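Local coordinates for cytoplasmic protein (PDB 7LPO), which probably hydrolyses steryl beta-glucosides, releasing glucose from the sterol, as a fungal sterylglucosidase of glycosyl hydrolase family 5, at residues 268-273 and 519-524; 369-374 and 384-389. All blocks are in the same frame, centred on the assembly; numbering follows the deposited sequence.

Contact 1 of 2, residues 268-273 and 519-524. With TRS (2-amino-2-hydroxymethyl-propane-1,3-diol), chain E.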
ATOM      1  N   SER A 268       8.378   2.346  -5.073  1.00 19.86           N
ATOM      2  CA  SER A 268       8.986   3.464  -4.367  1.00 19.73           C
ATOM      3  C   SER A 268       8.408   3.547  -2.952  1.00 18.47           C
ATOM      4  O   SER A 268       7.519   2.783  -2.570  1.00 14.50           O
ATOM      5  CB  SER A 268       8.802   4.761  -5.151  1.00 21.85           C
ATOM      6  OG  SER A 268       7.450   5.044  -5.397  1.00 22.91           O
ATOM      7  N   ILE A 269       8.944   4.467  -2.150  1.00 14.14           N
ATOM      8  CA  ILE A 269       8.556   4.552  -0.752  1.00 14.17           C
ATOM      9  C   ILE A 269       7.047   4.624  -0.637  1.00 14.18           C
ATOM     10  O   ILE A 269       6.391   5.425  -1.309  1.00 14.66           O
ATOM     11  CB  ILE A 269       9.227   5.765  -0.091  1.00 14.21           C
ATOM     12  CG1 ILE A 269       8.847   5.829   1.387  1.00 14.24           C
ATOM     13  CG2 ILE A 269       8.854   7.047  -0.787  1.00 14.23           C
ATOM     14  CD1 ILE A 269       9.750   6.757   2.190  1.00 14.28           C
ATOM     15  N   ASN A 270       6.496   3.802   0.245  1.00 14.18           N
ATOM     16  CA  ASN A 270       5.050   3.643   0.335  1.00 16.19           C
ATOM     17  C   ASN A 270       4.382   4.899   0.888  1.00 15.45           C
ATOM     18  O   ASN A 270       4.846   5.476   1.876  1.00 14.26           O
ATOM     19  CB  ASN A 270       4.720   2.448   1.224  1.00 14.54           C
ATOM     20  CG  ASN A 270       3.229   2.167   1.286  1.00 16.42           C
ATOM     21  OD1 ASN A 270       2.641   1.701   0.316  1.00 16.08           O
ATOM     22  ND2 ASN A 270       2.612   2.454   2.428  1.00 18.12           N
ATOM     23  N   GLU A 271       3.287   5.320   0.229  1.00 14.23           N
ATOM     24  CA  GLU A 271       2.387   6.395   0.657  1.00 14.27           C
ATOM     25  C   GLU A 271       3.099   7.511   1.407  1.00 14.31           C
ATOM     26  O   GLU A 271       2.783   7.797   2.568  1.00 14.35           O
ATOM     27  CB  GLU A 271       1.267   5.801   1.516  1.00 14.28           C
ATOM     28  CG  GLU A 271       0.423   4.798   0.728  1.00 18.29           C
ATOM     29  CD  GLU A 271      -0.857   4.379   1.424  1.00 21.82           C
ATOM     30  OE1 GLU A 271      -1.074   4.787   2.591  1.00 23.21           O
ATOM     31  OE2 GLU A 271      -1.643   3.633   0.787  1.00 21.30           O
ATOM     32  N   PRO A 272       4.019   8.198   0.750  1.00 15.37           N
ATOM     33  CA  PRO A 272       4.865   9.165   1.459  1.00 15.34           C
ATOM     34  C   PRO A 272       4.078  10.358   1.978  1.00 14.40           C
ATOM     35  O   PRO A 272       3.183  10.874   1.311  1.00 14.41           O
ATOM     36  CB  PRO A 272       5.878   9.590   0.393  1.00 17.70           C
ATOM     37  CG  PRO A 272       5.170   9.344  -0.906  1.00 19.77           C
ATOM     38  CD  PRO A 272       4.339   8.106  -0.683  1.00 17.49           C
ATOM     39  N   GLY A 273       4.439  10.816   3.176  1.00 15.71           N
ATOM     40  CA  GLY A 273       3.810  12.000   3.728  1.00 15.70           C
ATOM     41  C   GLY A 273       4.334  13.275   3.091  1.00 19.01           C
ATOM     42  O   GLY A 273       5.483  13.359   2.654  1.00 15.71           O
ATOM     43  N   VAL A 519      -2.594  -1.816  -9.488  1.00 14.00           N
ATOM     44  CA  VAL A 519      -3.144  -1.221  -8.274  1.00 14.95           C
ATOM     45  C   VAL A 519      -2.439  -1.896  -7.103  1.00 14.96           C
ATOM     46  O   VAL A 519      -2.794  -3.006  -6.699  1.00 14.01           O
ATOM     47  CB  VAL A 519      -4.663  -1.367  -8.188  1.00 17.03           C
ATOM     48  CG1 VAL A 519      -5.164  -0.734  -6.907  1.00 16.42           C
ATOM     49  CG2 VAL A 519      -5.336  -0.730  -9.408  1.00 19.96           C
ATOM     50  N   GLY A 520      -1.426  -1.223  -6.555  1.00 14.03           N
ATOM     51  CA  GLY A 520      -0.554  -1.864  -5.583  1.00 14.02           C
ATOM     52  C   GLY A 520      -1.224  -2.216  -4.275  1.00 14.04           C
ATOM     53  O   GLY A 520      -0.743  -3.105  -3.564  1.00 14.04           O
ATOM     54  N   GLU A 521      -2.287  -1.511  -3.918  1.00 14.07           N
ATOM     55  CA  GLU A 521      -3.095  -1.855  -2.758  1.00 14.52           C
ATOM     56  C   GLU A 521      -4.561  -1.605  -3.070  1.00 14.11           C
ATOM     57  O   GLU A 521      -4.917  -0.561  -3.625  1.00 14.12           O
ATOM     58  CB  GLU A 521      -2.722  -1.035  -1.520  1.00 14.35           C
ATOM     59  CG  GLU A 521      -1.327  -1.225  -0.998  1.00 18.24           C
ATOM     60  CD  GLU A 521      -1.117  -0.514   0.342  1.00 18.91           C
ATOM     61  OE1 GLU A 521      -2.125  -0.150   0.999  1.00 16.86           O
ATOM     62  OE2 GLU A 521       0.057  -0.307   0.722  1.00 19.54           O
ATOM     63  N   ILE A 522      -5.407  -2.554  -2.678  1.00 14.31           N
ATOM     64  CA  ILE A 522      -6.858  -2.406  -2.749  1.00 14.33           C
ATOM     65  C   ILE A 522      -7.449  -3.451  -1.819  1.00 15.63           C
ATOM     66  O   ILE A 522      -6.915  -4.559  -1.704  1.00 17.68           O
ATOM     67  CB  ILE A 522      -7.376  -2.546  -4.202  1.00 14.90           C
ATOM     68  CG1 ILE A 522      -8.904  -2.413  -4.253  1.00 14.34           C
ATOM     69  CG2 ILE A 522      -6.955  -3.866  -4.821  1.00 14.62           C
ATOM     70  CD1 ILE A 522      -9.438  -2.121  -5.637  1.00 14.33           C
ATOM     71  N   GLY A 523      -8.516  -3.083  -1.112  1.00 16.24           N
ATOM     72  CA  GLY A 523      -9.110  -4.010  -0.159  1.00 16.05           C
ATOM     73  C   GLY A 523     -10.260  -3.392   0.607  1.00 14.96           C
ATOM     74  O   GLY A 523     -10.627  -2.235   0.393  1.00 15.19           O
ATOM     75  N   ILE A 524     -10.818  -4.190   1.516  1.00 15.15           N
ATOM     76  CA  ILE A 524     -11.982  -3.792   2.313  1.00 17.94           C
ATOM     77  C   ILE A 524     -11.815  -4.295   3.738  1.00 16.76           C
ATOM     78  O   ILE A 524     -11.063  -5.243   3.997  1.00 15.21           O
ATOM     79  CB  ILE A 524     -13.309  -4.331   1.733  1.00 15.20           C
ATOM     80  CG1 ILE A 524     -13.271  -5.859   1.633  1.00 19.19           C
ATOM     81  CG2 ILE A 524     -13.587  -3.746   0.348  1.00 16.04           C
ATOM     82  CD1 ILE A 524     -14.012  -6.597   2.734  1.00 19.90           C
TER
HETATM   83  C   TRS E 901      -3.140   0.478   4.421  1.00 26.47           C
HETATM   84  C1  TRS E 901      -2.948   1.976   4.045  1.00 27.72           C
HETATM   85  C2  TRS E 901      -4.691   0.258   4.402  1.00 27.04           C
HETATM   86  C3  TRS E 901      -2.746   0.469   5.940  1.00 24.05           C
HETATM   87  N   TRS E 901      -2.326  -0.411   3.338  1.00 27.45           N
HETATM   88  O1  TRS E 901      -3.187   2.096   2.663  1.00 29.62           O
HETATM   89  O2  TRS E 901      -5.434   1.157   5.232  1.00 27.05           O
HETATM   90  O3  TRS E 901      -2.680  -0.853   6.418  1.00 23.82           O
HETATM   91  O   HOH W   1      -0.257   1.439   2.507  1.00 20.57           O
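N270 reaches E521 from the opposite direction, the amide and carboxylate planes nearly parallel, 14° apart, but offset from each other. With CG anti to the backbone N (chi1 -176°), the amide extends toward 519-524 and N270 OD1 comes to 3.3 Å from E521 OE2. Both atoms are acceptors, so they do not bond to each other; R100 serves both, hydrogen-bonding N270 OD1 and forming a salt bridge to E521 OE2. On the other branch, N270 ND2 donates to a water at 3.0 Å, and this water also accepts from the Tris amine N at 2.9 Å and donates to E521 OE2. Next in the chain, E271 extends its carboxylate toward that of E521, with E271 OE2 3.8 Å from E521 OE1. Tris O1 lies 2.9 Å from E271 OE2 and 3.0 Å from E521 OE1, its one proton within reach of both. H452 holds E271 OE2; Y454 hydrogen-bonds both E521 OE1 and the Tris, which K48 and E588 also bind. Two glutamates facing one small polyol, the first in an N-E-P sequence, are consistent with the acid/base and nucleophile of a retaining family 5 hydrolase, with Tris probably occupying the sugar site.

Contact 2 of 2, residues 369-374 and 384-389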
ATOM      1  N   ALA A 369       9.585  27.807  14.811  1.00 16.39           N
ATOM      2  CA  ALA A 369       9.836  29.115  15.404  1.00 17.19           C
ATOM      3  C   ALA A 369      11.281  29.535  15.179  1.00 15.85           C
ATOM      4  O   ALA A 369      11.565  30.706  14.901  1.00 16.67           O
ATOM      5  CB  ALA A 369       9.519  29.084  16.901  1.00 18.96           C
ATOM      6  N   HIS A 370      12.207  28.585  15.293  1.00 17.86           N
ATOM      7  CA  HIS A 370      13.620  28.885  15.124  1.00 19.22           C
ATOM      8  C   HIS A 370      13.945  29.316  13.705  1.00 20.75           C
ATOM      9  O   HIS A 370      14.972  29.960  13.491  1.00 23.23           O
ATOM     10  CB  HIS A 370      14.454  27.664  15.502  1.00 23.38           C
ATOM     11  CG  HIS A 370      15.917  27.944  15.587  1.00 28.05           C
ATOM     12  ND1 HIS A 370      16.434  28.937  16.387  1.00 29.42           N
ATOM     13  CD2 HIS A 370      16.972  27.366  14.969  1.00 29.57           C
ATOM     14  CE1 HIS A 370      17.749  28.954  16.266  1.00 30.04           C
ATOM     15  NE2 HIS A 370      18.098  28.017  15.403  1.00 30.49           N
ATOM     16  N   HIS A 371      13.104  28.967  12.736  1.00 18.95           N
ATOM     17  CA  HIS A 371      13.241  29.441  11.370  1.00 17.49           C
ATOM     18  C   HIS A 371      12.330  30.628  11.081  1.00 17.71           C
ATOM     19  O   HIS A 371      12.192  31.020   9.921  1.00 18.23           O
ATOM     20  CB  HIS A 371      12.967  28.294  10.392  1.00 15.35           C
ATOM     21  CG  HIS A 371      14.106  27.331  10.281  1.00 16.21           C
ATOM     22  ND1 HIS A 371      14.269  26.269  11.146  1.00 16.60           N
ATOM     23  CD2 HIS A 371      15.175  27.308   9.449  1.00 15.27           C
ATOM     24  CE1 HIS A 371      15.377  25.618  10.834  1.00 15.74           C
ATOM     25  NE2 HIS A 371      15.941  26.223   9.803  1.00 15.23           N
ATOM     26  N   GLY A 372      11.713  31.210  12.109  1.00 18.90           N
ATOM     27  CA  GLY A 372      10.933  32.417  11.940  1.00 19.50           C
ATOM     28  C   GLY A 372       9.500  32.216  11.503  1.00 21.48           C
ATOM     29  O   GLY A 372       8.854  33.192  11.103  1.00 22.74           O
ATOM     30  N   VAL A 373       8.976  30.990  11.563  1.00 19.51           N
ATOM     31  CA  VAL A 373       7.590  30.764  11.167  1.00 16.35           C
ATOM     32  C   VAL A 373       6.638  31.408  12.164  1.00 15.60           C
ATOM     33  O   VAL A 373       5.612  31.978  11.775  1.00 15.62           O
ATOM     34  CB  VAL A 373       7.319  29.256  11.015  1.00 18.53           C
ATOM     35  CG1 VAL A 373       5.827  28.988  10.759  1.00 15.42           C
ATOM     36  CG2 VAL A 373       8.173  28.687   9.891  1.00 18.76           C
ATOM     37  N   TRP A 374       6.938  31.310  13.460  1.00 16.88           N
ATOM     38  CA  TRP A 374       6.089  31.917  14.473  1.00 16.69           C
ATOM     39  C   TRP A 374       6.935  32.366  15.652  1.00 17.98           C
ATOM     40  O   TRP A 374       8.094  31.977  15.800  1.00 19.48           O
ATOM     41  CB  TRP A 374       4.978  30.963  14.928  1.00 15.98           C
ATOM     42  CG  TRP A 374       5.404  29.719  15.641  1.00 15.94           C
ATOM     43  CD1 TRP A 374       6.111  28.675  15.119  1.00 16.18           C
ATOM     44  CD2 TRP A 374       5.114  29.364  17.003  1.00 15.98           C
ATOM     45  NE1 TRP A 374       6.286  27.700  16.071  1.00 16.91           N
ATOM     46  CE2 TRP A 374       5.680  28.095  17.234  1.00 15.92           C
ATOM     47  CE3 TRP A 374       4.427  29.992  18.043  1.00 17.99           C
ATOM     48  CZ2 TRP A 374       5.585  27.446  18.460  1.00 15.94           C
ATOM     49  CZ3 TRP A 374       4.340  29.349  19.264  1.00 17.12           C
ATOM     50  CH2 TRP A 374       4.918  28.089  19.463  1.00 16.64           C
ATOM     51  N   PRO A 384       2.481  32.773   7.711  1.00 21.06           N
ATOM     52  CA  PRO A 384       1.454  31.734   7.499  1.00 22.91           C
ATOM     53  C   PRO A 384       1.632  30.939   6.208  1.00 22.18           C
ATOM     54  O   PRO A 384       1.235  29.766   6.154  1.00 21.36           O
ATOM     55  CB  PRO A 384       0.132  32.522   7.485  1.00 23.67           C
ATOM     56  CG  PRO A 384       0.464  33.905   8.015  1.00 24.96           C
ATOM     57  CD  PRO A 384       1.930  34.140   7.784  1.00 23.34           C
ATOM     58  N   ASP A 385       2.209  31.535   5.169  1.00 24.72           N
ATOM     59  CA  ASP A 385       2.393  30.872   3.882  1.00 26.35           C
ATOM     60  C   ASP A 385       3.811  30.339   3.687  1.00 24.47           C
ATOM     61  O   ASP A 385       4.175  29.963   2.567  1.00 26.08           O
ATOM     62  CB  ASP A 385       2.046  31.838   2.751  1.00 31.78           C
ATOM     63  CG  ASP A 385       2.982  33.033   2.706  1.00 39.91           C
ATOM     64  OD1 ASP A 385       3.561  33.389   3.762  1.00 42.01           O
ATOM     65  OD2 ASP A 385       3.146  33.617   1.616  1.00 44.74           O
ATOM     66  N   TYR A 386       4.604  30.280   4.750  1.00 18.73           N
ATOM     67  CA  TYR A 386       6.004  29.870   4.695  1.00 15.97           C
ATOM     68  C   TYR A 386       6.255  28.665   3.800  1.00 17.92           C
ATOM     69  O   TYR A 386       7.223  28.657   3.029  1.00 17.00           O
ATOM     70  CB  TYR A 386       6.479  29.560   6.115  1.00 16.07           C
ATOM     71  CG  TYR A 386       7.925  29.162   6.257  1.00 18.32           C
ATOM     72  CD1 TYR A 386       8.942  30.099   6.089  1.00 18.65           C
ATOM     73  CD2 TYR A 386       8.281  27.862   6.595  1.00 17.57           C
ATOM     74  CE1 TYR A 386      10.277  29.746   6.233  1.00 16.99           C
ATOM     75  CE2 TYR A 386       9.621  27.506   6.748  1.00 17.34           C
ATOM     76  CZ  TYR A 386      10.603  28.453   6.559  1.00 16.25           C
ATOM     77  OH  TYR A 386      11.916  28.105   6.697  1.00 17.84           O
ATOM     78  N   PHE A 387       5.401  27.647   3.902  1.00 18.96           N
ATOM     79  CA  PHE A 387       5.628  26.384   3.215  1.00 19.03           C
ATOM     80  C   PHE A 387       4.994  26.317   1.826  1.00 20.80           C
ATOM     81  O   PHE A 387       5.179  25.317   1.126  1.00 23.40           O
ATOM     82  CB  PHE A 387       5.098  25.229   4.063  1.00 17.36           C
ATOM     83  CG  PHE A 387       5.784  25.076   5.395  1.00 16.39           C
ATOM     84  CD1 PHE A 387       6.987  24.393   5.504  1.00 18.94           C
ATOM     85  CD2 PHE A 387       5.212  25.591   6.548  1.00 17.74           C
ATOM     86  CE1 PHE A 387       7.612  24.229   6.751  1.00 18.36           C
ATOM     87  CE2 PHE A 387       5.827  25.432   7.789  1.00 17.40           C
ATOM     88  CZ  PHE A 387       7.026  24.741   7.887  1.00 17.12           C
ATOM     89  N   SER A 388       4.263  27.342   1.401  1.00 22.46           N
ATOM     90  CA  SER A 388       3.613  27.316   0.094  1.00 25.73           C
ATOM     91  C   SER A 388       4.510  27.804  -1.038  1.00 21.81           C
ATOM     92  O   SER A 388       4.163  27.614  -2.211  1.00 20.66           O
ATOM     93  CB  SER A 388       2.344  28.170   0.120  1.00 32.23           C
ATOM     94  OG  SER A 388       2.667  29.539   0.302  1.00 37.35           O
ATOM     95  N   THR A 389       5.637  28.426  -0.716  1.00 20.42           N
ATOM     96  CA  THR A 389       6.548  28.989  -1.700  1.00 24.36           C
ATOM     97  C   THR A 389       7.970  28.660  -1.254  1.00 24.50           C
ATOM     98  O   THR A 389       8.180  27.935  -0.281  1.00 25.36           O
ATOM     99  CB  THR A 389       6.337  30.507  -1.835  1.00 27.76           C
ATOM    100  OG1 THR A 389       6.507  31.137  -0.554  1.00 29.23           O
ATOM    101  CG2 THR A 389       4.930  30.828  -2.362  1.00 27.91           C
TER
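Y386 has CG anti to its own backbone N (chi1 -178°), which carries the phenol out toward 369-374, while V373 CG2, anti to its carbonyl carbon, is the methyl directed at the ring. The two side chains cross at about a right angle. V373 CG2 sits over one face of Y386, 3.6 Å from the ring centroid and 21° off the normal, a CH-pi contact displaced toward the rim. Its closest ring atom is Y386 CD2, at 3.4 Å from V373 CG2. Farther along the same ring, Y386 OH lies 3.8 Å from H371 CB; the hydroxyl itself is hydrogen-bonded to Y221 O, which fixes the outer end of the phenol. H371 is gripped at both ring nitrogens, ND1 by I367 O and NE2 by K224 N. The edge of Y386 meets the next side chain: Y386 CD2 stands 3.5 Å above the plane of F387, over its centre, and F387 in turn meets W368 edge-to-face. The two aromatic residues sit within a turn closed by D385 O, which accepts from both S388 N (2.9 Å) and S388 OG (2.8 Å). No hydrogen bond joins the two segments directly, although V373 has backbone bonds to L382 and R383. Helix 367-370 ends in a Schellman motif, G372 at positive phi being C-prime, with G372 N bonded to A369 O and V373 N to W368 O. V373, the residue that follows C-prime, packs on the tyrosine of the loop leading to strand 389-390.

How the contacts relate
The centre of contact 1, at the site occupied by Tris, is about 2 Å from the centre of the chain, whereas that of the peripheral contact 2 is about 32 Å from it. Their own centres are 30 Å apart, and even the nearest atoms stay about 11 Å from each other, so they do not touch. In sequence, both segments of contact 2 fall between 268-273 and 519-524; nine residues separate its segments, against 245 for contact 1. The loop that begins with 268-273 runs on to G278 and L282, whose backbones bond F387 and P384 of contact 2. Thus one loop connects the glutamate-lined pocket to the outlying region, although contact 2 contributes no group to the Tris site.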